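Long-range contacts in uncharacterized protein YhfS (PDB 4J8L), which is of unknown function but carries covalently attached pyridoxal 5'-phosphate, and may have a cysteine synthase-type activity: residues 141-145 and 274-278; 91-95 and 133-139; 301-306 and 315-320. One frame throughout, in Å; residues are numbered along the deposited sequence.

Contact 1 of 3, residues 141-145 and 274-278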
loop_
_atom_site.group_PDB
_atom_site.type_symbol
_atom_site.label_atom_id
_atom_site.label_comp_id
_atom_site.label_asym_id
_atom_site.label_seq_id
_atom_site.Cartn_x
_atom_site.Cartn_y
_atom_site.Cartn_z
ATOM N N GLN A 141 3.439 -9.059 -3.538
ATOM C CA GLN A 141 3.333 -7.861 -2.707
ATOM C C GLN A 141 4.303 -6.803 -3.207
ATOM O O GLN A 141 5.468 -7.089 -3.479
ATOM C CB GLN A 141 3.582 -8.172 -1.224
ATOM C CG GLN A 141 3.359 -6.959 -0.320
ATOM C CD GLN A 141 3.314 -7.302 1.149
ATOM O OE1 GLN A 141 2.881 -8.389 1.539
ATOM N NE2 GLN A 141 3.766 -6.374 1.983
ATOM N N HIS A 142 3.814 -5.570 -3.326
ATOM C CA HIS A 142 4.634 -4.469 -3.810
ATOM C C HIS A 142 5.634 -4.002 -2.738
ATOM O O HIS A 142 6.843 -3.953 -2.978
ATOM C CB HIS A 142 3.734 -3.315 -4.281
ATOM C CG HIS A 142 4.430 -2.327 -5.166
ATOM N ND1 HIS A 142 3.770 -1.595 -6.132
ATOM C CD2 HIS A 142 5.731 -1.946 -5.229
ATOM C CE1 HIS A 142 4.633 -0.814 -6.759
ATOM N NE2 HIS A 142 5.828 -1.006 -6.228
ATOM N N THR A 143 5.132 -3.664 -1.553
ATOM C CA THR A 143 6.023 -3.279 -0.463
ATOM C C THR A 143 6.831 -4.480 0.021
ATOM O O THR A 143 6.491 -5.626 -0.263
ATOM C CB THR A 143 5.268 -2.678 0.732
ATOM O OG1 THR A 143 4.248 -3.586 1.170
ATOM C CG2 THR A 143 4.649 -1.341 0.344
ATOM N N ARG A 144 7.891 -4.193 0.763
ATOM C CA ARG A 144 8.801 -5.223 1.255
ATOM C C ARG A 144 8.260 -5.992 2.459
ATOM O O ARG A 144 7.859 -5.404 3.466
ATOM C CB ARG A 144 10.149 -4.595 1.615
ATOM C CG ARG A 144 10.817 -3.824 0.479
ATOM C CD ARG A 144 10.961 -4.683 -0.769
ATOM N NE ARG A 144 11.800 -4.051 -1.789
ATOM C CZ ARG A 144 11.946 -4.504 -3.032
ATOM N NH1 ARG A 144 11.286 -5.585 -3.431
ATOM N NH2 ARG A 144 12.745 -3.873 -3.880
ATOM N N GLN A 145 8.303 -7.319 2.371
ATOM C CA GLN A 145 7.810 -8.182 3.440
ATOM C C GLN A 145 8.890 -8.514 4.459
ATOM O O GLN A 145 8.594 -8.929 5.583
ATOM C CB GLN A 145 7.274 -9.479 2.842
ATOM C CG GLN A 145 6.057 -9.265 1.955
ATOM C CD GLN A 145 5.850 -10.418 1.004
ATOM O OE1 GLN A 145 6.306 -10.373 -0.138
ATOM N NE2 GLN A 145 5.174 -11.469 1.472
ATOM N N ALA A 274 13.473 2.003 5.632
ATOM C CA ALA A 274 13.070 0.688 5.175
ATOM C C ALA A 274 11.595 0.682 4.816
ATOM O O ALA A 274 10.813 1.446 5.372
ATOM C CB ALA A 274 13.339 -0.339 6.253
ATOM N N ASN A 275 11.216 -0.198 3.899
ATOM C CA ASN A 275 9.807 -0.487 3.696
ATOM C C ASN A 275 9.372 -1.526 4.717
ATOM O O ASN A 275 9.624 -2.726 4.555
ATOM C CB ASN A 275 9.547 -0.964 2.277
ATOM C CG ASN A 275 9.206 0.179 1.350
ATOM O OD1 ASN A 275 10.095 0.806 0.769
ATOM N ND2 ASN A 275 7.913 0.469 1.219
ATOM N N ALA A 276 8.755 -1.049 5.792
ATOM C CA ALA A 276 8.398 -1.909 6.914
ATOM C C ALA A 276 6.985 -1.646 7.449
ATOM O O ALA A 276 6.832 -1.210 8.582
ATOM C CB ALA A 276 9.427 -1.734 8.035
ATOM N N GLN A 277 5.949 -1.891 6.649
ATOM C CA GLN A 277 6.074 -2.312 5.258
ATOM C C GLN A 277 5.997 -1.079 4.361
ATOM O O GLN A 277 6.502 -1.088 3.243
ATOM C CB GLN A 277 5.001 -3.342 4.907
ATOM C CG GLN A 277 5.105 -4.599 5.774
ATOM C CD GLN A 277 4.273 -5.752 5.252
ATOM O OE1 GLN A 277 3.179 -5.559 4.729
ATOM N NE2 GLN A 277 4.792 -6.971 5.398
ATOM N N SER A 278 5.375 -0.015 4.863
ATOM C CA SER A 278 5.443 1.270 4.182
ATOM C C SER A 278 6.831 1.842 4.429
ATOM O O SER A 278 7.511 1.436 5.366
ATOM C CB SER A 278 4.370 2.236 4.700
ATOM O OG SER A 278 4.291 3.395 3.875
HETATM O O HOH W 1 3.199 -9.266 4.142
#
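The turn of the beta hairpin formed by strands 268-275 and 279-285, in the C-terminal part of the chain, meets the loop that follows strand 137-141 of the seven-stranded sheet. Across this interface between the two sheets, the amides of Q141 and Q277 touch, and a cis peptide precedes Q277 within the hairpin turn. Q141 NE2 serves two acceptors. Q141 NE2 donates to T143 OG1 at 2.9 Å, nearly in the plane of its own amide, and more weakly to Q277 OE1, also 2.9 Å away but with an angle of only 138° at the hydrogen. The two amide planes stand 64° apart. Water 1 joins their other ends, donating to Q141 OE1 (2.8 Å) and accepting from Q277 NE2, which should settle the flip of the Q141 amide and restrain that of Q277. Extension of Q141 with CG trans to N (chi1 -175°) carries its amide to this meeting point. T143 packs against the turn itself: its CB lies 3.2 Å from Q277 O. Q277 O also receives N275 ND2 at 2.9 Å, a bond within the hairpin, while N275 OD1 is taken by L6 N. R144 contributes its aliphatic part, CG resting 3.6 Å from N275 CB, before the chain turns away to give its guanidinium to F4 and Y151. R144 N is buried here without a partner in the model. The backbones come near as well, yet R144 O and N275 O, 3.4 Å apart, are two acceptors with no bond between them.

Contact 2 of 3, residues 91-95 and 133-139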
loop_
_atom_site.group_PDB
_atom_site.type_symbol
_atom_site.label_atom_id
_atom_site.label_comp_id
_atom_site.label_asym_id
_atom_site.label_seq_id
_atom_site.Cartn_x
_atom_site.Cartn_y
_atom_site.Cartn_z
ATOM N N GLN A 91 -7.607 -24.233 -5.541
ATOM C CA GLN A 91 -6.589 -24.110 -6.578
ATOM C C GLN A 91 -5.255 -23.645 -6.009
ATOM O O GLN A 91 -5.125 -23.437 -4.805
ATOM C CB GLN A 91 -7.065 -23.210 -7.719
ATOM C CG GLN A 91 -8.103 -23.890 -8.594
ATOM C CD GLN A 91 -8.314 -23.175 -9.908
ATOM O OE1 GLN A 91 -8.428 -21.951 -9.952
ATOM N NE2 GLN A 91 -8.360 -23.938 -10.989
ATOM N N ARG A 92 -4.262 -23.498 -6.878
ATOM C CA ARG A 92 -2.891 -23.294 -6.428
ATOM C C ARG A 92 -2.415 -21.869 -6.661
ATOM O O ARG A 92 -2.425 -21.370 -7.789
ATOM C CB ARG A 92 -1.961 -24.302 -7.112
ATOM C CG ARG A 92 -2.367 -25.747 -6.858
ATOM C CD ARG A 92 -1.940 -26.673 -7.991
ATOM N NE ARG A 92 -0.491 -26.832 -8.067
ATOM C CZ ARG A 92 0.223 -27.567 -7.218
ATOM N NH1 ARG A 92 -0.375 -28.200 -6.217
ATOM N NH2 ARG A 92 1.540 -27.662 -7.363
ATOM N N LEU A 93 -2.007 -21.220 -5.576
ATOM C CA LEU A 93 -1.566 -19.829 -5.622
ATOM C C LEU A 93 -0.077 -19.730 -5.325
ATOM O O LEU A 93 0.398 -20.231 -4.306
ATOM C CB LEU A 93 -2.350 -18.985 -4.609
ATOM C CG LEU A 93 -1.910 -17.523 -4.492
ATOM C CD1 LEU A 93 -2.314 -16.728 -5.741
ATOM C CD2 LEU A 93 -2.468 -16.875 -3.225
ATOM N N LEU A 94 0.662 -19.090 -6.222
ATOM C CA LEU A 94 2.081 -18.864 -5.992
ATOM C C LEU A 94 2.301 -17.609 -5.136
ATOM O O LEU A 94 1.740 -16.545 -5.415
ATOM C CB LEU A 94 2.822 -18.725 -7.319
ATOM C CG LEU A 94 4.331 -18.504 -7.199
ATOM C CD1 LEU A 94 5.054 -19.830 -7.004
ATOM C CD2 LEU A 94 4.880 -17.771 -8.410
ATOM N N VAL A 95 3.111 -17.749 -4.091
ATOM C CA VAL A 95 3.500 -16.619 -3.257
ATOM C C VAL A 95 5.006 -16.616 -2.991
ATOM O O VAL A 95 5.691 -17.639 -3.143
ATOM C CB VAL A 95 2.754 -16.597 -1.891
ATOM C CG1 VAL A 95 1.260 -16.410 -2.090
ATOM C CG2 VAL A 95 3.036 -17.870 -1.115
ATOM N N GLN A 133 5.529 -26.497 -11.044
ATOM C CA GLN A 133 4.376 -26.606 -10.148
ATOM C C GLN A 133 3.067 -26.084 -10.752
ATOM O O GLN A 133 1.988 -26.339 -10.213
ATOM C CB GLN A 133 4.661 -25.876 -8.832
ATOM C CG GLN A 133 5.925 -26.340 -8.128
ATOM C CD GLN A 133 5.786 -27.728 -7.552
ATOM O OE1 GLN A 133 4.794 -28.041 -6.894
ATOM N NE2 GLN A 133 6.780 -28.575 -7.800
ATOM N N GLN A 134 3.175 -25.347 -11.854
ATOM C CA GLN A 134 2.010 -24.842 -12.590
ATOM C C GLN A 134 0.947 -24.153 -11.727
ATOM O O GLN A 134 -0.196 -24.609 -11.673
ATOM C CB GLN A 134 1.362 -25.977 -13.387
ATOM C CG GLN A 134 2.253 -26.562 -14.471
ATOM C CD GLN A 134 2.464 -25.604 -15.627
ATOM O OE1 GLN A 134 1.521 -25.261 -16.342
ATOM N NE2 GLN A 134 3.701 -25.162 -15.813
ATOM N N PRO A 135 1.310 -23.050 -11.057
ATOM C CA PRO A 135 0.300 -22.390 -10.227
ATOM C C PRO A 135 -0.826 -21.831 -11.089
ATOM O O PRO A 135 -0.597 -21.500 -12.253
ATOM C CB PRO A 135 1.083 -21.253 -9.561
ATOM C CG PRO A 135 2.216 -20.980 -10.496
ATOM C CD PRO A 135 2.580 -22.302 -11.097
ATOM N N ASP A 136 -2.028 -21.749 -10.534
ATOM C CA ASP A 136 -3.165 -21.200 -11.267
ATOM C C ASP A 136 -3.169 -19.671 -11.285
ATOM O O ASP A 136 -3.734 -19.051 -12.195
ATOM C CB ASP A 136 -4.473 -21.740 -10.697
ATOM C CG ASP A 136 -4.578 -23.247 -10.827
ATOM O OD1 ASP A 136 -4.747 -23.741 -11.969
ATOM O OD2 ASP A 136 -4.482 -23.940 -9.791
ATOM N N ALA A 137 -2.544 -19.068 -10.276
ATOM C CA ALA A 137 -2.374 -17.627 -10.220
ATOM C C ALA A 137 -1.215 -17.301 -9.282
ATOM O O ALA A 137 -0.691 -18.189 -8.594
ATOM C CB ALA A 137 -3.661 -16.948 -9.740
ATOM N N ALA A 138 -0.812 -16.034 -9.267
ATOM C CA ALA A 138 0.249 -15.573 -8.378
ATOM C C ALA A 138 -0.155 -14.282 -7.682
ATOM O O ALA A 138 -0.850 -13.450 -8.257
ATOM C CB ALA A 138 1.549 -15.364 -9.151
ATOM N N LEU A 139 0.285 -14.125 -6.440
ATOM C CA LEU A 139 0.112 -12.874 -5.721
ATOM C C LEU A 139 1.488 -12.295 -5.451
ATOM O O LEU A 139 2.384 -12.989 -4.975
ATOM C CB LEU A 139 -0.640 -13.097 -4.405
ATOM C CG LEU A 139 -0.907 -11.836 -3.565
ATOM C CD1 LEU A 139 -2.306 -11.854 -2.961
ATOM C CD2 LEU A 139 0.134 -11.697 -2.464
#
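R92 O is gripped by two consecutive backbone amides, D136 N at 2.8 Å and, weakly, A137 N at 3.4 Å. The same D136 returns a bond through its side chain: R92 N donates to the anti lone pair of D136 OD2 (3.0 Å, 165°), closing a ring around the start of the pairing. With CG folded back beside its own N (chi1 -62°), D136 also lays its carboxylate against the amide of Q91; the planes, 8° apart, are stacked, and Q91 OE1 is held by K88 N. The R92 guanidinium reaches the C-terminal end of helix 123-133, where its NH2 donates to Q133 O at 3.2 Å, in the carbonyl plane, and NE adds a weak bond. A positive group at a helix C-terminus should be electrostatically favourable. Parallel strand pairing then continues with L94 N to A137 O (2.9 Å) and L139 N to L94 O (3.0 Å). L93 packs on L83 of helix 74-86 and A137 on L87 just after it, whereas L94 turns to P135, A138 and helix 123-133. Strand 92-96 thus lies between 114-118 and 137-141, and the beta-alpha-beta crossover through helix 123-133 joins these two flanking strands.

Contact 3 of 3, residues 301-306 and 315-320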
loop_
_atom_site.group_PDB
_atom_site.type_symbol
_atom_site.label_atom_id
_atom_site.label_comp_id
_atom_site.label_asym_id
_atom_site.label_seq_id
_atom_site.Cartn_x
_atom_site.Cartn_y
_atom_site.Cartn_z
ATOM N N GLY A 301 3.026 14.434 21.404
ATOM C CA GLY A 301 2.274 14.555 20.164
ATOM C C GLY A 301 2.421 13.457 19.121
ATOM O O GLY A 301 1.689 13.440 18.124
ATOM N N ALA A 302 3.361 12.540 19.319
ATOM C CA ALA A 302 3.499 11.421 18.386
ATOM C C ALA A 302 2.278 10.517 18.479
ATOM O O ALA A 302 1.795 10.235 19.580
ATOM C CB ALA A 302 4.756 10.624 18.697
ATOM N N LEU A 303 1.789 10.053 17.332
ATOM C CA LEU A 303 0.725 9.055 17.336
ATOM C C LEU A 303 1.272 7.743 17.903
ATOM O O LEU A 303 2.360 7.313 17.535
ATOM C CB LEU A 303 0.193 8.821 15.928
ATOM C CG LEU A 303 -0.323 10.059 15.204
ATOM C CD1 LEU A 303 -0.975 9.637 13.882
ATOM C CD2 LEU A 303 -1.305 10.821 16.079
ATOM N N PRO A 304 0.517 7.106 18.805
ATOM C CA PRO A 304 1.024 5.894 19.456
ATOM C C PRO A 304 0.620 4.585 18.768
ATOM O O PRO A 304 1.156 3.534 19.103
ATOM C CB PRO A 304 0.395 5.971 20.853
ATOM C CG PRO A 304 -0.905 6.655 20.613
ATOM C CD PRO A 304 -0.633 7.684 19.527
ATOM N N TYR A 305 -0.320 4.650 17.831
ATOM C CA TYR A 305 -0.712 3.479 17.053
ATOM C C TYR A 305 -1.317 3.993 15.763
ATOM O O TYR A 305 -1.724 5.153 15.690
ATOM C CB TYR A 305 -1.722 2.600 17.806
ATOM C CG TYR A 305 -2.789 3.378 18.538
ATOM C CD1 TYR A 305 -3.902 3.880 17.866
ATOM C CD2 TYR A 305 -2.682 3.616 19.899
ATOM C CE1 TYR A 305 -4.875 4.606 18.544
ATOM C CE2 TYR A 305 -3.647 4.342 20.579
ATOM C CZ TYR A 305 -4.736 4.835 19.900
ATOM O OH TYR A 305 -5.694 5.555 20.592
ATOM N N PRO A 306 -1.369 3.140 14.733
ATOM C CA PRO A 306 -1.891 3.603 13.446
ATOM C C PRO A 306 -3.402 3.480 13.325
ATOM O O PRO A 306 -4.068 2.839 14.151
ATOM C CB PRO A 306 -1.221 2.650 12.452
ATOM C CG PRO A 306 -1.092 1.361 13.229
ATOM C CD PRO A 306 -0.738 1.812 14.633
ATOM N N ILE A 315 -1.990 12.864 10.978
ATOM C CA ILE A 315 -1.206 14.050 10.666
ATOM C C ILE A 315 0.135 14.127 11.430
ATOM O O ILE A 315 1.190 14.269 10.801
ATOM C CB ILE A 315 -2.089 15.319 10.806
ATOM C CG1 ILE A 315 -3.073 15.352 9.618
ATOM C CG2 ILE A 315 -1.229 16.567 10.900
ATOM C CD1 ILE A 315 -4.240 16.302 9.786
ATOM N N PRO A 316 0.106 14.027 12.775
ATOM C CA PRO A 316 1.375 14.028 13.518
ATOM C C PRO A 316 2.170 12.755 13.192
ATOM O O PRO A 316 1.605 11.792 12.674
ATOM C CB PRO A 316 0.925 14.009 14.990
ATOM C CG PRO A 316 -0.499 14.466 14.984
ATOM C CD PRO A 316 -1.049 13.922 13.689
ATOM N N PRO A 317 3.471 12.752 13.495
ATOM C CA PRO A 317 4.273 11.572 13.152
ATOM C C PRO A 317 3.887 10.387 14.025
ATOM O O PRO A 317 3.539 10.571 15.198
ATOM C CB PRO A 317 5.701 12.027 13.480
ATOM C CG PRO A 317 5.518 13.020 14.601
ATOM C CD PRO A 317 4.244 13.760 14.243
ATOM N N LEU A 318 3.965 9.182 13.459
ATOM C CA LEU A 318 3.733 7.958 14.215
ATOM C C LEU A 318 5.072 7.448 14.747
ATOM O O LEU A 318 5.998 7.251 13.967
ATOM C CB LEU A 318 3.113 6.899 13.308
ATOM C CG LEU A 318 2.982 5.453 13.804
ATOM C CD1 LEU A 318 1.906 5.329 14.874
ATOM C CD2 LEU A 318 2.664 4.561 12.609
ATOM N N PHE A 319 5.161 7.267 16.065
ATOM C CA PHE A 319 6.302 6.594 16.722
ATOM C C PHE A 319 5.716 5.290 17.255
ATOM O O PHE A 319 4.836 5.329 18.123
ATOM C CB PHE A 319 6.817 7.405 17.915
ATOM C CG PHE A 319 7.703 8.588 17.565
ATOM C CD1 PHE A 319 7.346 9.504 16.579
ATOM C CD2 PHE A 319 8.865 8.818 18.297
ATOM C CE1 PHE A 319 8.161 10.607 16.311
ATOM C CE2 PHE A 319 9.686 9.904 18.037
ATOM C CZ PHE A 319 9.332 10.810 17.044
ATOM N N TYR A 320 6.182 4.144 16.741
ATOM C CA TYR A 320 5.479 2.878 16.921
ATOM C C TYR A 320 6.461 1.738 17.161
ATOM O O TYR A 320 7.638 1.838 16.824
ATOM C CB TYR A 320 4.653 2.568 15.659
ATOM C CG TYR A 320 3.521 1.575 15.832
ATOM C CD1 TYR A 320 2.713 1.598 16.968
ATOM C CD2 TYR A 320 3.243 0.633 14.850
ATOM C CE1 TYR A 320 1.668 0.693 17.127
ATOM C CE2 TYR A 320 2.205 -0.277 14.998
ATOM C CZ TYR A 320 1.418 -0.240 16.139
ATOM O OH TYR A 320 0.374 -1.131 16.292
HETATM O O HOH W 2 3.613 3.646 20.293
#
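A Schellman motif with G301 as its C' residue ends helix 290-299, and the chain then crosses strand 318-320, an outer strand of the antiparallel C-terminal sheet, making a single bridge between L303 and L318. L303 N donates to P317 O at 2.8 Å, and F319 N returns a bond to L303 O, lying in the carbonyl plane. Packing is close on the buried side. A302 CB touches F319 CD1 at 3.5 Å, where F319 also meets helices 290-299 and 347-360. L318 starts out away from the loop, but with CG trans to N (chi1 170°) its CD1 comes back to 3.4 Å from L303 O. L303 belongs to this packed part too, its CD2 meeting P316 CG at 3.9 Å. By contrast, P304 and Y305 lie on the surface of the molecule. On this outer side water 2 sits 2.7 Å from P304 O and 3.0 Å from F319 O. The Y320 ring closes the far end: P306 CD makes a CH-pi contact over one face, 3.7 Å from the centroid and 24° off the normal, while P304 O lies at the ring edge, 3.3 Å from Y320 CD1.

How the contacts relate
The three contacts run from one sheet to the other. Contact 2 lies inside the seven-stranded sheet, and its strand 137-141 leads directly into the loop of contact 1; their centres are 21 Å apart. Contact 1 joins the seven-stranded sheet's side of the chain to the C-terminal sheet, its centre only about 8 Å from the centre of the chain, and its hairpin belongs to the same antiparallel sheet as strand 318-320 of contact 3. Contacts 1 and 3 do not touch: centres are 19 Å apart, nearest atoms about 7 Å. Contacts 2 and 3 lie on opposite sides of the chain's centre, centres 38 Å apart. K196, the lysine carrying pyridoxal phosphate, falls in sequence between the two segments that contact 1 joins.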